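Local coordinates for protein N-acetyltransferase (Staphylococcus aureus subsp. aureus, PDB 4LUA) that probably transfers an acetyl group from acetyl-coenzyme A to an amino group of its substrate, as other members of the GNAT family do, at residues L136-L141 against L160-I165; A70-I75 against H82-K87; L119-S124 against F155-L160. One frame throughout, in Å; residues are numbered along the deposited sequence.

Overall arrangement
Three pairs of neighbouring strands show how a GNAT core is assembled. Contact 2 is the hairpin of strands 65-75 and 83-91; contacts 1 and 3 lie on the two sides of strand 153-163 and share L160. The centres of contacts 1 and 3 are about 13 Å apart, and each lies about 14 Å from the centre of contact 2. Contacts 2 and 3 meet at L119, where I86 N to L119 O and L119 N to S84 O, both 2.9 Å, are probable hydrogen bonds. In GNAT enzymes the parallel strands corresponding to 83-91 and 117-123 splay apart where acetyl-coenzyme A binds, so this junction probably lies beside the cofactor cleft.

Contact 1 (L136-L141 against L160-I165); sequences LGFDIL and LFYDLI
F138 and Y162 supply the aromatic part of this contact. Y162 CB sits over the centre of the F138 ring, 3.7 Å from its centroid, while the tyrosine ring turns an edge toward the same phenyl in an edge-to-face pair with planes at 61°. Extending CG anti to the backbone N (chi1 -174°) carries the Y162 ring toward the C-terminal end of helix 127-135, where L136 O lies in its plane, 3.4 Å from CE2. In a second CH-pi contact D139 CB lies over a face of the F161 ring; L141 CB approaches that ring at its edge.

Two backbone bonds join D139 and F161 as an antiparallel hydrogen-bonded pair: D139 N to F161 O, 2.8 Å, and F161 N to D139 O, 2.9 Å. Where the backbones diverge, a water bridges them, donating to G137 O and accepting from D163 N.

Aliphatic packing is slighter, with F138 CB 4.0 Å from L160 CD2. G137 ends helix 127-135 in a Schellman motif, leading into strand 139-150. Y133 of that helix meets F138 edge-to-face, I107 and R111 of helix 96-112 touch Y162, and strand 117-123 borders strand 153-163 on its other side, T120 and I122 touching L160.

Contact 2 (A70-I75 against H82-K87); sequences AALEQI and HKSLIK
L72 and I86 face each other across a non-hydrogen-bonded pair on the close-packed face of this hairpin. L72 CD1 reaches S84 CB at 3.8 Å and stands farther from I86 CG1, a reach begun by CG anti to the backbone N (chi1 -179°). Y109 of helix 96-112 and L118 of strand 117-123 also pack on L72. S84 OG, buried beneath Q74, has no polar partner in the model, Q74 CG lying 3.5 Å away. At the turn end of this face, Q74 NE2 is modelled only 2.4 Å from ND1 of the poorly ordered H82, a doubtful bond.

Paired bonds between A71 and K87, E73 and L85, and I75 and K83 hold the backbones together. The straightest is E73 N to L85 O, 2.9 Å with 175° at the hydrogen, whereas K83 N to I75 O stretches to 3.2 Å.

The other face, of A71, E73, I75, K83, L85 and K87, is mixed and more open toward I75 and K83. K87, bent at chi3, brings NZ to the syn lone pair of E73 OE2 in a 3.2 Å salt bridge, though K87 CD is modelled just 2.9 Å from that oxygen, so the detail is doubtful. Farther toward the turn, I75 CG1 and L85 CD1 meet at 4.2 Å.

The chemistry implies a hairpin secured chiefly by backbone bonds and apolar burial, its salt bridge probably a minor addition.

Contact 3 (L119-S124 against F155-L160); sequences LTSIVS and FDEHWL
S121 OG is gripped by two waters that tie it to the carboxylate of E157. The sounder bridge runs through the water 3.2 Å from S121 OG, which donates to E157 OE2 at 3.0 Å; the other water, modelled only 2.5 Å from E157 OE1, is very short there and doubtful in detail. Turning OG between the backbone N and the carbonyl carbon (chi1 54°) points it to these waters. CB itself rests on W159, 3.6 Å from the centroid of the six-membered ring and only 6° off its normal, a CH-pi contact over the face. E144 of the neighbouring strand 139-150 accepts from W159 NE1.

Along the backbones, T120 with L160 and I122 with H158 form antiparallel hydrogen-bonded pairs. The I122-H158 pair has the shorter bonds, I122 N to H158 O and H158 N to I122 O both 2.8 Å. S124 N adds a more bent bond to D156 O where the strand gives way to loop.

On the opposite face from W159, the T120 and L160 side chains lie side by side, CG2 touching CB, and I122 CD1 meets L160 CD1 at 3.8 Å, with Y133 of helix 127-135 against both I122 and L160. At the far end of the pairing, V123 CG1 comes obliquely to F155 CD2 at 3.5 Å. A further water, in the plane of the H158 ring, links ND1 to V123 O.

S121 and E157 are thus linked through water, while the pairing of strands 117-123 and 153-163 rests on direct backbone bonds and carbon packing.

Contact 1 (L136-L141 against L160-I165)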
ATOM      1  N   LEU A 136      -2.351  12.554   6.323  1.00 15.73           N
ATOM      2  CA  LEU A 136      -2.039  11.583   7.398  1.00 17.12           C
ATOM      3  C   LEU A 136      -0.700  11.844   8.056  1.00 18.22           C
ATOM      4  O   LEU A 136      -0.310  11.098   8.971  1.00 21.87           O
ATOM      5  CB  LEU A 136      -1.990  10.169   6.774  1.00 17.73           C
ATOM      6  CG  LEU A 136      -3.395   9.749   6.319  1.00 18.09           C
ATOM      7  CD1 LEU A 136      -3.248   8.479   5.461  1.00 21.24           C
ATOM      8  CD2 LEU A 136      -4.325   9.489   7.486  1.00 29.62           C
ATOM      9  N   GLY A 137      -0.041  12.924   7.664  1.00 16.25           N
ATOM     10  CA  GLY A 137       1.182  13.285   8.363  1.00 15.82           C
ATOM     11  C   GLY A 137       2.478  12.883   7.668  1.00 17.23           C
ATOM     12  O   GLY A 137       3.562  13.123   8.259  1.00 19.74           O
ATOM     13  N   PHE A 138       2.408  12.298   6.469  1.00 13.55           N
ATOM     14  CA  PHE A 138       3.641  12.032   5.715  1.00 13.53           C
ATOM     15  C   PHE A 138       4.194  13.320   5.115  1.00 16.49           C
ATOM     16  O   PHE A 138       3.413  14.208   4.699  1.00 18.00           O
ATOM     17  CB  PHE A 138       3.341  11.080   4.541  1.00 12.70           C
ATOM     18  CG  PHE A 138       3.170   9.636   4.961  1.00 12.60           C
ATOM     19  CD1 PHE A 138       2.057   9.239   5.746  1.00 14.28           C
ATOM     20  CD2 PHE A 138       4.122   8.660   4.624  1.00 12.85           C
ATOM     21  CE1 PHE A 138       1.912   7.895   6.148  1.00 16.48           C
ATOM     22  CE2 PHE A 138       3.969   7.292   5.016  1.00 14.93           C
ATOM     23  CZ  PHE A 138       2.834   6.940   5.804  1.00 16.06           C
ATOM     24  N   ASP A 139       5.520  13.401   5.034  1.00 15.50           N
ATOM     25  CA  ASP A 139       6.215  14.576   4.482  1.00 16.33           C
ATOM     26  C   ASP A 139       6.965  14.169   3.254  1.00 16.16           C
ATOM     27  O   ASP A 139       7.320  13.006   3.046  1.00 16.01           O
ATOM     28  CB  ASP A 139       7.197  15.087   5.515  1.00 22.42           C
ATOM     29  CG  ASP A 139       6.490  15.848   6.660  1.00 36.95           C
ATOM     30  OD1 ASP A 139       5.319  16.295   6.499  1.00 38.04           O
ATOM     31  OD2 ASP A 139       7.122  16.029   7.711  1.00 51.62           O
ATOM     32  N   ILE A 140       7.261  15.151   2.392  1.00 16.55           N
ATOM     33  CA  ILE A 140       7.990  14.840   1.172  1.00 15.62           C
ATOM     34  C   ILE A 140       9.472  14.515   1.465  1.00 16.72           C
ATOM     35  O   ILE A 140      10.147  15.192   2.273  1.00 20.01           O
ATOM     36  CB  ILE A 140       7.889  16.053   0.237  1.00 19.64           C
ATOM     37  CG1 ILE A 140       8.682  15.817  -1.028  1.00 21.75           C
ATOM     38  CG2 ILE A 140       8.544  17.215   0.886  1.00 27.56           C
ATOM     39  CD1 ILE A 140       7.943  14.839  -1.967  1.00 31.59           C
ATOM     40  N   LEU A 141       9.939  13.408   0.880  1.00 15.25           N
ATOM     41  CA  LEU A 141      11.354  13.041   0.924  1.00 16.19           C
ATOM     42  C   LEU A 141      11.951  13.564  -0.353  1.00 17.58           C
ATOM     43  O   LEU A 141      12.961  14.316  -0.337  1.00 17.63           O
ATOM     44  CB  LEU A 141      11.433  11.479   0.991  1.00 16.00           C
ATOM     45  CG  LEU A 141      12.854  10.950   1.270  1.00 17.28           C
ATOM     46  CD1 LEU A 141      12.761   9.534   1.887  1.00 21.75           C
ATOM     47  CD2 LEU A 141      13.778  10.920   0.021  1.00 18.97           C
ATOM     48  N   LEU A 160       7.566   9.844  -0.032  1.00 12.75           N
ATOM     49  CA  LEU A 160       7.168  10.516   1.200  1.00 13.36           C
ATOM     50  C   LEU A 160       7.539   9.620   2.363  1.00 15.20           C
ATOM     51  O   LEU A 160       7.636   8.405   2.199  1.00 16.24           O
ATOM     52  CB  LEU A 160       5.620  10.682   1.206  1.00 16.49           C
ATOM     53  CG  LEU A 160       5.086  11.839   0.307  1.00 20.56           C
ATOM     54  CD1 LEU A 160       5.143  11.453  -1.179  1.00 23.10           C
ATOM     55  CD2 LEU A 160       3.576  12.145   0.689  1.00 24.44           C
ATOM     56  N   PHE A 161       7.661  10.211   3.539  1.00 16.07           N
ATOM     57  CA  PHE A 161       7.989   9.419   4.715  1.00 16.90           C
ATOM     58  C   PHE A 161       7.139   9.865   5.887  1.00 19.39           C
ATOM     59  O   PHE A 161       6.692  11.029   5.965  1.00 21.12           O
ATOM     60  CB  PHE A 161       9.482   9.561   5.085  1.00 19.16           C
ATOM     61  CG  PHE A 161       9.841  10.914   5.650  1.00 22.06           C
ATOM     62  CD1 PHE A 161       9.742  11.189   7.019  1.00 25.49           C
ATOM     63  CD2 PHE A 161      10.264  11.919   4.782  1.00 31.15           C
ATOM     64  CE1 PHE A 161      10.072  12.478   7.531  1.00 28.46           C
ATOM     65  CE2 PHE A 161      10.609  13.207   5.281  1.00 32.31           C
ATOM     66  CZ  PHE A 161      10.512  13.474   6.648  1.00 35.37           C
ATOM     67  N   TYR A 162       6.998   8.956   6.871  1.00 17.99           N
ATOM     68  CA  TYR A 162       6.383   9.322   8.148  1.00 18.86           C
ATOM     69  C   TYR A 162       7.410   9.037   9.224  1.00 21.05           C
ATOM     70  O   TYR A 162       7.930   7.900   9.339  1.00 22.68           O
ATOM     71  CB  TYR A 162       5.108   8.454   8.374  1.00 18.55           C
ATOM     72  CG  TYR A 162       4.338   8.865   9.600  1.00 18.75           C
ATOM     73  CD1 TYR A 162       4.747   8.477  10.849  1.00 20.57           C
ATOM     74  CD2 TYR A 162       3.157   9.609   9.473  1.00 18.01           C
ATOM     75  CE1 TYR A 162       4.045   8.877  11.975  1.00 21.51           C
ATOM     76  CE2 TYR A 162       2.447  10.011  10.593  1.00 19.38           C
ATOM     77  CZ  TYR A 162       2.902   9.640  11.834  1.00 20.59           C
ATOM     78  OH  TYR A 162       2.231  10.011  13.006  1.00 23.92           O
ATOM     79  N   ASP A 163       7.614  10.066  10.041  1.00 23.81           N
ATOM     80  CA  ASP A 163       8.611  10.088  11.091  1.00 25.28           C
ATOM     81  C   ASP A 163       8.083   9.346  12.290  1.00 25.76           C
ATOM     82  O   ASP A 163       7.295   9.935  13.066  1.00 30.54           O
ATOM     83  CB  ASP A 163       8.920  11.545  11.464  1.00 28.51           C
ATOM     84  CG  ASP A 163       9.965  11.658  12.544  1.00 39.27           C
ATOM     85  OD1 ASP A 163      10.408  12.803  12.782  1.00 48.07           O
ATOM     86  OD2 ASP A 163      10.350  10.628  13.158  1.00 37.27           O
ATOM     87  N   LEU A 164       8.554   8.110  12.526  1.00 27.08           N
ATOM     88  CA  LEU A 164       8.059   7.323  13.685  1.00 29.37           C
ATOM     89  C   LEU A 164       8.862   7.483  14.929  1.00 43.98           C
ATOM     90  O   LEU A 164       8.469   6.967  15.982  1.00 47.11           O
ATOM     91  CB  LEU A 164       8.001   5.827  13.367  1.00 29.70           C
ATOM     92  CG  LEU A 164       6.961   5.376  12.354  1.00 30.56           C
ATOM     93  CD1 LEU A 164       7.273   3.965  11.819  1.00 29.01           C
ATOM     94  CD2 LEU A 164       5.566   5.424  13.014  1.00 33.88           C
ATOM     95  N   ILE A 165       9.992   8.159  14.798  1.00 36.65           N
ATOM     96  CA  ILE A 165      10.878   8.406  15.921  1.00 45.80           C
ATOM     97  C   ILE A 165      10.257   9.468  16.829  1.00 55.15           C
ATOM     98  O   ILE A 165      10.275   9.353  18.080  1.00 55.15           O
ATOM     99  CB  ILE A 165      12.256   8.820  15.376  1.00 45.42           C
ATOM    100  CG1 ILE A 165      13.016   7.551  14.936  1.00 50.65           C
ATOM    101  CG2 ILE A 165      13.049   9.651  16.408  1.00 53.66           C
ATOM    102  CD1 ILE A 165      13.874   7.699  13.718  1.00 47.05           C
TER
HETATM  103  O   HOH W   1       6.126  12.544   9.410  1.00 31.58           O

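Contact 2 (A70-I75 against H82-K87)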
ATOM      1  N   ALA A  70      -3.235  -3.417   1.996  1.00 13.85           N
ATOM      2  CA  ALA A  70      -1.902  -2.827   1.765  1.00 12.81           C
ATOM      3  C   ALA A  70      -0.911  -3.727   2.479  1.00 14.44           C
ATOM      4  O   ALA A  70      -1.297  -4.453   3.394  1.00 15.56           O
ATOM      5  CB  ALA A  70      -1.857  -1.355   2.286  1.00 12.61           C
ATOM      6  N   ALA A  71       0.352  -3.664   2.039  1.00 14.59           N
ATOM      7  CA  ALA A  71       1.429  -4.478   2.605  1.00 16.01           C
ATOM      8  C   ALA A  71       2.546  -3.534   3.138  1.00 15.52           C
ATOM      9  O   ALA A  71       2.777  -2.421   2.641  1.00 16.95           O
ATOM     10  CB  ALA A  71       1.945  -5.389   1.522  1.00 17.83           C
ATOM     11  N   LEU A  72       3.196  -4.002   4.197  1.00 15.92           N
ATOM     12  CA  LEU A  72       4.301  -3.290   4.766  1.00 16.97           C
ATOM     13  C   LEU A  72       5.479  -4.234   4.534  1.00 19.20           C
ATOM     14  O   LEU A  72       5.561  -5.327   5.124  1.00 21.37           O
ATOM     15  CB  LEU A  72       3.991  -3.066   6.260  1.00 18.15           C
ATOM     16  CG  LEU A  72       5.013  -2.317   7.065  1.00 25.39           C
ATOM     17  CD1 LEU A  72       5.308  -0.950   6.413  1.00 26.01           C
ATOM     18  CD2 LEU A  72       4.530  -2.161   8.533  1.00 26.73           C
ATOM     19  N   GLU A  73       6.416  -3.779   3.704  1.00 18.43           N
ATOM     20  CA  GLU A  73       7.558  -4.618   3.318  1.00 24.94           C
ATOM     21  C   GLU A  73       8.792  -4.045   3.997  1.00 29.07           C
ATOM     22  O   GLU A  73       9.078  -2.848   3.882  1.00 25.03           O
ATOM     23  CB  GLU A  73       7.718  -4.647   1.776  1.00 23.79           C
ATOM     24  CG  GLU A  73       8.979  -5.444   1.343  1.00 36.31           C
ATOM     25  CD  GLU A  73       9.197  -5.493  -0.169  1.00 38.10           C
ATOM     26  OE1 GLU A  73      10.112  -6.223  -0.619  1.00 45.08           O
ATOM     27  OE2 GLU A  73       8.478  -4.790  -0.915  1.00 40.34           O
ATOM     28  N   GLN A  74       9.528  -4.873   4.728  1.00 26.30           N
ATOM     29  CA  GLN A  74      10.795  -4.423   5.262  1.00 30.64           C
ATOM     30  C   GLN A  74      11.901  -4.765   4.244  1.00 34.91           C
ATOM     31  O   GLN A  74      12.113  -5.958   3.910  1.00 43.20           O
ATOM     32  CB  GLN A  74      11.077  -5.115   6.613  1.00 46.20           C
ATOM     33  CG  GLN A  74      11.728  -4.220   7.684  1.00 61.46           C
ATOM     34  CD  GLN A  74      11.126  -4.420   9.088  1.00 69.80           C
ATOM     35  OE1 GLN A  74      10.093  -5.075   9.250  1.00 76.22           O
ATOM     36  NE2 GLN A  74      11.773  -3.848  10.099  1.00 70.33           N
ATOM     37  N   ILE A  75      12.619  -3.751   3.794  1.00 32.30           N
ATOM     38  CA  ILE A  75      13.809  -3.928   2.973  1.00 38.71           C
ATOM     39  C   ILE A  75      15.009  -4.206   3.873  1.00 46.07           C
ATOM     40  O   ILE A  75      15.390  -3.325   4.662  1.00 53.74           O
ATOM     41  CB  ILE A  75      14.163  -2.655   2.201  1.00 47.39           C
ATOM     42  CG1 ILE A  75      13.009  -2.231   1.296  1.00 55.17           C
ATOM     43  CG2 ILE A  75      15.413  -2.907   1.403  1.00 46.66           C
ATOM     44  CD1 ILE A  75      12.405  -3.391   0.514  1.00 58.54           C
ATOM     45  N   HIS A  82      17.417  -1.601   8.036  1.00 52.95           N
ATOM     46  CA  HIS A  82      16.135  -1.858   7.400  1.00 56.28           C
ATOM     47  C   HIS A  82      15.355  -0.577   7.139  1.00 48.75           C
ATOM     48  O   HIS A  82      15.506   0.419   7.841  1.00 49.18           O
ATOM     49  CB  HIS A  82      15.303  -2.775   8.289  1.00 66.12           C
ATOM     50  CG  HIS A  82      14.903  -2.143   9.583  1.00 78.53           C
ATOM     51  ND1 HIS A  82      13.735  -2.463  10.243  1.00 80.64           N
ATOM     52  CD2 HIS A  82      15.509  -1.191  10.331  1.00 81.91           C
ATOM     53  CE1 HIS A  82      13.645  -1.742  11.347  1.00 81.69           C
ATOM     54  NE2 HIS A  82      14.707  -0.961  11.422  1.00 83.33           N
ATOM     55  N   LYS A  83      14.514  -0.627   6.118  1.00 41.71           N
ATOM     56  CA  LYS A  83      13.556   0.423   5.830  1.00 35.94           C
ATOM     57  C   LYS A  83      12.226  -0.285   5.651  1.00 31.48           C
ATOM     58  O   LYS A  83      12.204  -1.431   5.227  1.00 36.92           O
ATOM     59  CB  LYS A  83      13.921   1.138   4.532  1.00 38.99           C
ATOM     60  CG  LYS A  83      15.228   1.906   4.572  1.00 50.64           C
ATOM     61  CD  LYS A  83      15.079   3.205   5.342  1.00 49.40           C
ATOM     62  CE  LYS A  83      16.313   4.074   5.192  1.00 45.99           C
ATOM     63  NZ  LYS A  83      16.214   5.299   6.023  1.00 44.95           N
ATOM     64  N   SER A  84      11.122   0.385   5.960  1.00 26.42           N
ATOM     65  CA  SER A  84       9.824  -0.191   5.681  1.00 22.05           C
ATOM     66  C   SER A  84       9.006   0.615   4.667  1.00 21.06           C
ATOM     67  O   SER A  84       8.930   1.774   4.799  1.00 24.56           O
ATOM     68  CB  SER A  84       9.054  -0.353   6.964  1.00 34.66           C
ATOM     69  OG  SER A  84       9.467  -1.530   7.600  1.00 43.04           O
ATOM     70  N   LEU A  85       8.431  -0.069   3.690  1.00 17.89           N
ATOM     71  CA  LEU A  85       7.704   0.586   2.578  1.00 16.38           C
ATOM     72  C   LEU A  85       6.302   0.119   2.554  1.00 17.06           C
ATOM     73  O   LEU A  85       6.044  -1.055   2.701  1.00 19.20           O
ATOM     74  CB  LEU A  85       8.306   0.177   1.209  1.00 18.54           C
ATOM     75  CG  LEU A  85       9.471   1.004   0.664  1.00 36.90           C
ATOM     76  CD1 LEU A  85      10.581   1.195   1.656  1.00 33.29           C
ATOM     77  CD2 LEU A  85       9.979   0.316  -0.612  1.00 34.36           C
ATOM     78  N   ILE A  86       5.384   1.044   2.286  1.00 14.90           N
ATOM     79  CA  ILE A  86       3.996   0.617   2.046  1.00 15.10           C
ATOM     80  C   ILE A  86       3.878   0.337   0.561  1.00 14.95           C
ATOM     81  O   ILE A  86       4.339   1.139  -0.269  1.00 16.53           O
ATOM     82  CB  ILE A  86       3.028   1.752   2.468  1.00 13.42           C
ATOM     83  CG1 ILE A  86       3.147   2.007   3.961  1.00 14.33           C
ATOM     84  CG2 ILE A  86       1.558   1.365   2.019  1.00 15.85           C
ATOM     85  CD1 ILE A  86       2.439   3.315   4.400  1.00 18.39           C
ATOM     86  N   LYS A  87       3.311  -0.829   0.246  1.00 14.48           N
ATOM     87  CA  LYS A  87       3.207  -1.335  -1.129  1.00 15.00           C
ATOM     88  C   LYS A  87       1.861  -2.007  -1.325  1.00 13.19           C
ATOM     89  O   LYS A  87       1.156  -2.365  -0.354  1.00 15.31           O
ATOM     90  CB  LYS A  87       4.341  -2.403  -1.391  1.00 18.44           C
ATOM     91  CG  LYS A  87       5.672  -1.682  -1.499  1.00 26.41           C
ATOM     92  CD  LYS A  87       6.782  -2.607  -1.920  1.00 42.70           C
ATOM     93  CE  LYS A  87       7.130  -2.452  -3.384  1.00 50.79           C
ATOM     94  NZ  LYS A  87       7.944  -3.618  -3.846  1.00 56.58           N
TER

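Contact 3 (L119-S124 against F155-L160)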
ATOM      1  N   LEU A 119       7.955   4.495   4.566  1.00 16.52           N
ATOM      2  CA  LEU A 119       8.063   5.248   3.293  1.00 14.51           C
ATOM      3  C   LEU A 119       6.966   4.837   2.332  1.00 14.51           C
ATOM      4  O   LEU A 119       6.429   3.729   2.435  1.00 16.58           O
ATOM      5  CB  LEU A 119       9.390   4.917   2.638  1.00 17.64           C
ATOM      6  CG  LEU A 119      10.641   5.287   3.395  1.00 27.51           C
ATOM      7  CD1 LEU A 119      11.843   4.777   2.577  1.00 34.90           C
ATOM      8  CD2 LEU A 119      10.682   6.756   3.520  1.00 32.60           C
ATOM      9  N   THR A 120       6.535   5.743   1.478  1.00 13.95           N
ATOM     10  CA  THR A 120       5.597   5.368   0.431  1.00 12.18           C
ATOM     11  C   THR A 120       6.030   6.102  -0.840  1.00 13.07           C
ATOM     12  O   THR A 120       6.624   7.198  -0.803  1.00 13.16           O
ATOM     13  CB  THR A 120       4.114   5.775   0.847  1.00 14.85           C
ATOM     14  OG1 THR A 120       3.180   5.090  -0.002  1.00 23.21           O
ATOM     15  CG2 THR A 120       3.865   7.310   0.790  1.00 16.83           C
ATOM     16  N   SER A 121       5.756   5.500  -2.010  1.00 13.68           N
ATOM     17  CA  SER A 121       6.091   6.094  -3.301  1.00 13.75           C
ATOM     18  C   SER A 121       4.795   6.347  -4.071  1.00 14.71           C
ATOM     19  O   SER A 121       3.840   5.556  -3.968  1.00 14.22           O
ATOM     20  CB  SER A 121       7.041   5.181  -4.152  1.00 15.26           C
ATOM     21  OG  SER A 121       6.391   3.892  -4.246  1.00 18.80           O
ATOM     22  N   ILE A 122       4.758   7.482  -4.784  1.00 12.72           N
ATOM     23  CA  ILE A 122       3.476   7.881  -5.457  1.00 11.09           C
ATOM     24  C   ILE A 122       3.852   8.353  -6.845  1.00 13.36           C
ATOM     25  O   ILE A 122       4.746   9.217  -7.038  1.00 14.38           O
ATOM     26  CB  ILE A 122       2.794   9.040  -4.671  1.00 12.01           C
ATOM     27  CG1 ILE A 122       2.565   8.623  -3.209  1.00 14.40           C
ATOM     28  CG2 ILE A 122       1.429   9.412  -5.335  1.00 14.94           C
ATOM     29  CD1 ILE A 122       1.927   9.766  -2.360  1.00 15.80           C
ATOM     30  N   VAL A 123       3.158   7.850  -7.879  1.00 13.48           N
ATOM     31  CA  VAL A 123       3.460   8.349  -9.205  1.00 14.85           C
ATOM     32  C   VAL A 123       3.263   9.858  -9.280  1.00 14.63           C
ATOM     33  O   VAL A 123       2.346  10.434  -8.649  1.00 16.15           O
ATOM     34  CB  VAL A 123       2.568   7.637 -10.234  1.00 18.61           C
ATOM     35  CG1 VAL A 123       2.586   8.352 -11.580  1.00 25.21           C
ATOM     36  CG2 VAL A 123       3.043   6.150 -10.362  1.00 17.90           C
ATOM     37  N   SER A 124       4.134  10.509 -10.020  1.00 15.53           N
ATOM     38  CA  SER A 124       4.273  11.950  -9.825  1.00 16.47           C
ATOM     39  C   SER A 124       3.099  12.861 -10.089  1.00 15.60           C
ATOM     40  O   SER A 124       3.059  13.947  -9.508  1.00 23.30           O
ATOM     41  CB  SER A 124       5.523  12.455 -10.512  1.00 23.05           C
ATOM     42  OG  SER A 124       5.336  12.380 -11.898  1.00 25.69           O
ATOM     43  N   PHE A 155       7.495   5.421 -14.842  1.00 23.37           N
ATOM     44  CA  PHE A 155       6.923   6.592 -14.166  1.00 21.40           C
ATOM     45  C   PHE A 155       7.908   7.198 -13.200  1.00 20.73           C
ATOM     46  O   PHE A 155       8.672   6.479 -12.502  1.00 22.42           O
ATOM     47  CB  PHE A 155       5.644   6.229 -13.400  1.00 22.89           C
ATOM     48  CG  PHE A 155       4.474   5.882 -14.310  1.00 23.34           C
ATOM     49  CD1 PHE A 155       4.340   4.614 -14.825  1.00 29.93           C
ATOM     50  CD2 PHE A 155       3.527   6.836 -14.640  1.00 28.46           C
ATOM     51  CE1 PHE A 155       3.263   4.293 -15.685  1.00 31.13           C
ATOM     52  CE2 PHE A 155       2.457   6.519 -15.468  1.00 34.18           C
ATOM     53  CZ  PHE A 155       2.330   5.244 -15.979  1.00 31.61           C
ATOM     54  N   ASP A 156       7.871   8.536 -13.139  1.00 20.34           N
ATOM     55  CA  ASP A 156       8.564   9.235 -12.048  1.00 18.33           C
ATOM     56  C   ASP A 156       7.704   9.156 -10.772  1.00 17.62           C
ATOM     57  O   ASP A 156       6.481   9.059 -10.834  1.00 15.68           O
ATOM     58  CB  ASP A 156       8.690  10.720 -12.404  1.00 18.85           C
ATOM     59  CG  ASP A 156       9.420  10.974 -13.680  1.00 27.98           C
ATOM     60  OD1 ASP A 156      10.218  10.102 -14.127  1.00 27.79           O
ATOM     61  OD2 ASP A 156       9.172  12.071 -14.281  1.00 27.71           O
ATOM     62  N   GLU A 157       8.344   9.152  -9.603  1.00 16.28           N
ATOM     63  CA  GLU A 157       7.601   9.084  -8.355  1.00 15.18           C
ATOM     64  C   GLU A 157       8.074  10.091  -7.341  1.00 16.55           C
ATOM     65  O   GLU A 157       9.301  10.386  -7.264  1.00 18.14           O
ATOM     66  CB  GLU A 157       7.742   7.713  -7.726  1.00 16.25           C
ATOM     67  CG  GLU A 157       7.045   6.630  -8.550  1.00 20.00           C
ATOM     68  CD  GLU A 157       7.022   5.352  -7.856  1.00 21.59           C
ATOM     69  OE1 GLU A 157       8.112   4.765  -7.573  1.00 22.78           O
ATOM     70  OE2 GLU A 157       5.897   4.891  -7.562  1.00 22.16           O
ATOM     71  N   HIS A 158       7.135  10.552  -6.528  1.00 14.94           N
ATOM     72  CA  HIS A 158       7.474  11.249  -5.276  1.00 16.33           C
ATOM     73  C   HIS A 158       7.665  10.193  -4.197  1.00 13.57           C
ATOM     74  O   HIS A 158       6.956   9.171  -4.142  1.00 14.88           O
ATOM     75  CB  HIS A 158       6.402  12.235  -4.817  1.00 14.30           C
ATOM     76  CG  HIS A 158       6.318  13.435  -5.698  1.00 22.44           C
ATOM     77  ND1 HIS A 158       5.240  13.658  -6.537  1.00 28.08           N
ATOM     78  CD2 HIS A 158       7.211  14.419  -5.947  1.00 25.05           C
ATOM     79  CE1 HIS A 158       5.460  14.764  -7.234  1.00 27.85           C
ATOM     80  NE2 HIS A 158       6.671  15.221  -6.938  1.00 29.24           N
ATOM     81  N   TRP A 159       8.628  10.435  -3.298  1.00 12.87           N
ATOM     82  CA  TRP A 159       8.776   9.584  -2.139  1.00 12.93           C
ATOM     83  C   TRP A 159       8.379  10.425  -0.933  1.00 13.11           C
ATOM     84  O   TRP A 159       8.771  11.576  -0.810  1.00 13.92           O
ATOM     85  CB  TRP A 159      10.277   9.218  -1.974  1.00 15.05           C
ATOM     86  CG  TRP A 159      10.653   8.117  -2.904  1.00 14.14           C
ATOM     87  CD1 TRP A 159      11.248   8.224  -4.166  1.00 17.38           C
ATOM     88  CD2 TRP A 159      10.426   6.721  -2.666  1.00 17.67           C
ATOM     89  NE1 TRP A 159      11.412   6.947  -4.687  1.00 18.99           N
ATOM     90  CE2 TRP A 159      10.909   6.019  -3.806  1.00 18.19           C
ATOM     91  CE3 TRP A 159       9.863   6.002  -1.600  1.00 20.67           C
ATOM     92  CZ2 TRP A 159      10.851   4.603  -3.891  1.00 20.52           C
ATOM     93  CZ3 TRP A 159       9.817   4.606  -1.679  1.00 22.28           C
ATOM     94  CH2 TRP A 159      10.307   3.936  -2.839  1.00 22.75           C
ATOM     95  N   LEU A 160       7.566   9.844  -0.032  1.00 12.75           N
ATOM     96  CA  LEU A 160       7.168  10.516   1.200  1.00 13.36           C
ATOM     97  C   LEU A 160       7.539   9.620   2.363  1.00 15.20           C
ATOM     98  O   LEU A 160       7.636   8.405   2.199  1.00 16.24           O
ATOM     99  CB  LEU A 160       5.620  10.682   1.206  1.00 16.49           C
ATOM    100  CG  LEU A 160       5.086  11.839   0.307  1.00 20.56           C
ATOM    101  CD1 LEU A 160       5.143  11.453  -1.179  1.00 23.10           C
ATOM    102  CD2 LEU A 160       3.576  12.145   0.689  1.00 24.44           C
TER
HETATM  103  O   HOH W   2       8.024   2.661  -6.236  1.00 30.20           O
HETATM  104  O   HOH W   3       4.340   2.677  -6.380  1.00 36.50           O
HETATM  105  O   HOH W   4       2.761  12.388  -6.497  1.00 24.70           O
HETATM  106  O   HOH W   5       7.084  13.770 -13.675  1.00 34.48           O